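Local coordinates for WR4 (Caenorhabditis elegans, PDB 1M1S), which is of unknown function but belongs to the major sperm protein family and is probably used in nematode sperm, at residues Pro76-Lys81 with Ile110-Ala116. Sequence-based numbering, arbitrary orientation.
Sequences PPKEDK and IVKLIAA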
loop_
_atom_site.group_PDB
_atom_site.type_symbol
_atom_site.label_atom_id
_atom_site.label_comp_id
_atom_site.label_asym_id
_atom_site.label_seq_id
_atom_site.Cartn_x
_atom_site.Cartn_y
_atom_site.Cartn_z
ATOM N N PRO A 76 -0.466 15.115 15.730
ATOM C CA PRO A 76 -0.648 16.455 15.165
ATOM C C PRO A 76 -1.294 16.469 13.801
ATOM O O PRO A 76 -1.129 15.528 13.027
ATOM C CB PRO A 76 0.788 16.943 15.013
ATOM C CG PRO A 76 1.533 15.703 14.688
ATOM C CD PRO A 76 0.952 14.729 15.682
ATOM N N PRO A 77 -2.039 17.538 13.487
ATOM C CA PRO A 77 -2.680 17.639 12.175
ATOM C C PRO A 77 -1.660 17.985 11.072
ATOM O O PRO A 77 -1.238 19.140 10.934
ATOM C CB PRO A 77 -3.684 18.788 12.363
ATOM C CG PRO A 77 -3.072 19.602 13.439
ATOM C CD PRO A 77 -2.613 18.534 14.401
ATOM N N LYS A 78 -1.239 16.974 10.320
ATOM C CA LYS A 78 -0.306 17.168 9.217
ATOM C C LYS A 78 -0.583 16.159 8.116
ATOM O O LYS A 78 -1.468 15.321 8.223
ATOM C CB LYS A 78 1.151 17.047 9.679
ATOM C CG LYS A 78 1.581 15.661 10.059
ATOM C CD LYS A 78 3.039 15.651 10.476
ATOM C CE LYS A 78 3.979 15.129 9.375
ATOM N NZ LYS A 78 4.100 15.972 8.154
ATOM N N GLU A 79 0.181 16.259 7.046
ATOM C CA GLU A 79 0.041 15.360 5.935
ATOM C C GLU A 79 1.249 14.424 5.888
ATOM O O GLU A 79 2.376 14.815 6.252
ATOM C CB GLU A 79 -0.119 16.177 4.656
ATOM C CG GLU A 79 -1.389 17.035 4.693
ATOM C CD GLU A 79 -1.651 17.834 3.424
ATOM O OE1 GLU A 79 -0.899 17.687 2.427
ATOM O OE2 GLU A 79 -2.622 18.626 3.437
ATOM N N ASP A 80 0.987 13.172 5.505
ATOM C CA ASP A 80 2.014 12.138 5.381
ATOM C C ASP A 80 1.700 11.290 4.162
ATOM O O ASP A 80 0.670 11.494 3.522
ATOM C CB ASP A 80 2.033 11.277 6.635
ATOM C CG ASP A 80 2.720 11.957 7.779
ATOM O OD1 ASP A 80 3.955 12.056 7.733
ATOM O OD2 ASP A 80 2.031 12.415 8.706
ATOM N N LYS A 81 2.561 10.336 3.826
ATOM C CA LYS A 81 2.276 9.495 2.662
ATOM C C LYS A 81 2.697 8.038 2.818
ATOM O O LYS A 81 3.515 7.688 3.675
ATOM C CB LYS A 81 2.938 10.056 1.406
ATOM C CG LYS A 81 4.455 10.080 1.497
ATOM C CD LYS A 81 5.090 10.423 0.188
ATOM C CE LYS A 81 6.525 10.760 0.407
ATOM N NZ LYS A 81 7.158 10.834 -0.908
ATOM N N ILE A 110 1.371 6.654 -4.694
ATOM C CA ILE A 110 1.519 7.426 -3.454
ATOM C C ILE A 110 0.176 7.708 -2.806
ATOM O O ILE A 110 -0.591 8.525 -3.301
ATOM C CB ILE A 110 2.239 8.820 -3.712
ATOM C CG1 ILE A 110 3.731 8.615 -3.956
ATOM C CG2 ILE A 110 2.064 9.790 -2.532
ATOM C CD1 ILE A 110 4.496 9.898 -4.287
ATOM N N VAL A 111 -0.127 7.047 -1.701
ATOM C CA VAL A 111 -1.381 7.340 -1.028
ATOM C C VAL A 111 -1.127 8.475 -0.024
ATOM O O VAL A 111 -0.241 8.381 0.838
ATOM C CB VAL A 111 -1.919 6.114 -0.306
ATOM C CG1 VAL A 111 -3.349 6.364 0.182
ATOM C CG2 VAL A 111 -1.817 4.892 -1.223
ATOM N N LYS A 112 -1.860 9.573 -0.190
ATOM C CA LYS A 112 -1.724 10.720 0.694
ATOM C C LYS A 112 -2.444 10.398 1.980
ATOM O O LYS A 112 -3.408 9.650 1.974
ATOM C CB LYS A 112 -2.391 11.941 0.077
ATOM C CG LYS A 112 -2.046 12.224 -1.366
ATOM C CD LYS A 112 -2.642 13.576 -1.771
ATOM C CE LYS A 112 -1.915 14.189 -2.956
ATOM N NZ LYS A 112 -2.113 15.659 -3.098
ATOM N N LEU A 113 -1.947 10.923 3.090
ATOM C CA LEU A 113 -2.588 10.718 4.387
ATOM C C LEU A 113 -2.662 12.087 5.094
ATOM O O LEU A 113 -1.683 12.571 5.681
ATOM C CB LEU A 113 -1.831 9.666 5.215
ATOM C CG LEU A 113 -1.681 8.236 4.649
ATOM C CD1 LEU A 113 -0.792 7.393 5.555
ATOM C CD2 LEU A 113 -3.039 7.565 4.432
ATOM N N ILE A 114 -3.821 12.733 4.955
ATOM C CA ILE A 114 -4.080 14.056 5.535
ATOM C C ILE A 114 -4.828 13.917 6.851
ATOM O O ILE A 114 -5.947 13.416 6.877
ATOM C CB ILE A 114 -4.959 14.932 4.601
ATOM C CG1 ILE A 114 -4.346 15.045 3.200
ATOM C CG2 ILE A 114 -5.131 16.304 5.218
ATOM C CD1 ILE A 114 -5.307 15.637 2.144
ATOM N N ALA A 115 -4.213 14.370 7.935
ATOM C CA ALA A 115 -4.831 14.304 9.256
ATOM C C ALA A 115 -5.094 15.721 9.686
ATOM O O ALA A 115 -4.173 16.502 9.847
ATOM C CB ALA A 115 -3.903 13.635 10.233
ATOM N N ALA A 116 -6.356 16.077 9.835
ATOM C CA ALA A 116 -6.676 17.434 10.234
ATOM C C ALA A 116 -7.900 17.523 11.117
ATOM O O ALA A 116 -7.834 16.985 12.240
ATOM C CB ALA A 116 -6.826 18.322 9.005
ATOM O OXT ALA A 116 -8.891 18.164 10.697
#
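Asp80 and Leu113 form an antiparallel hydrogen-bonded pair. Asp80 N gives its hydrogen to Leu113 O at 2.7 Å, and Leu113 N returns one to Asp80 O, also at 2.7 Å. Two residues further along strand 110-115, Ala115 N bonds to Lys78 O at 2.9 Å, with an N-H...O angle of 162°. Both CB atoms of the Asp80-Leu113 pair lie on the inner face of the sheet. Packing is tight here: Leu113 CB sits 3.5 Å from Asp80 O, and Ala115 CB fits near Lys78 O. Tyr51 of strand 51-60 touches Asp80, Leu113 and Ala115. The Asp80 carboxylate is held from outside the two strands: OD1 bonds to Ser46, and OD2 makes a weak bond to Asn47.

The two strands are neighbours in the immunoglobulin-like beta sandwich of the MSP domain. Residues 110-115 belong to the last strand, which also pairs with strand 11-20 through Lys112 and Ile114.

The opposite face, with Glu79, Lys81, Lys112 and Ile114, is the looser, solvent side. Glu79 and Ile114 run side by side there. Glu79 CG turns away from its own carbonyl carbon (chi1 -63°), and the chain then extends past the isoleucine. Its CG lies 3.8 Å from Ile114 CG2, and its CD 3.9 Å from Ile114 CG1. An alanine in place of Ile114 would lack both branches, and the Glu79 stem would probably lose its apolar neighbour and be freer to swing. The Glu79 carboxylate and the Lys112 ammonium do not meet. Further along, Lys81 CB meets Ile110 CG2 at 4.0 Å, and the two side chains cross at a slant. At the other end, Pro77 CB lies 3.4 Å from Ala115 O.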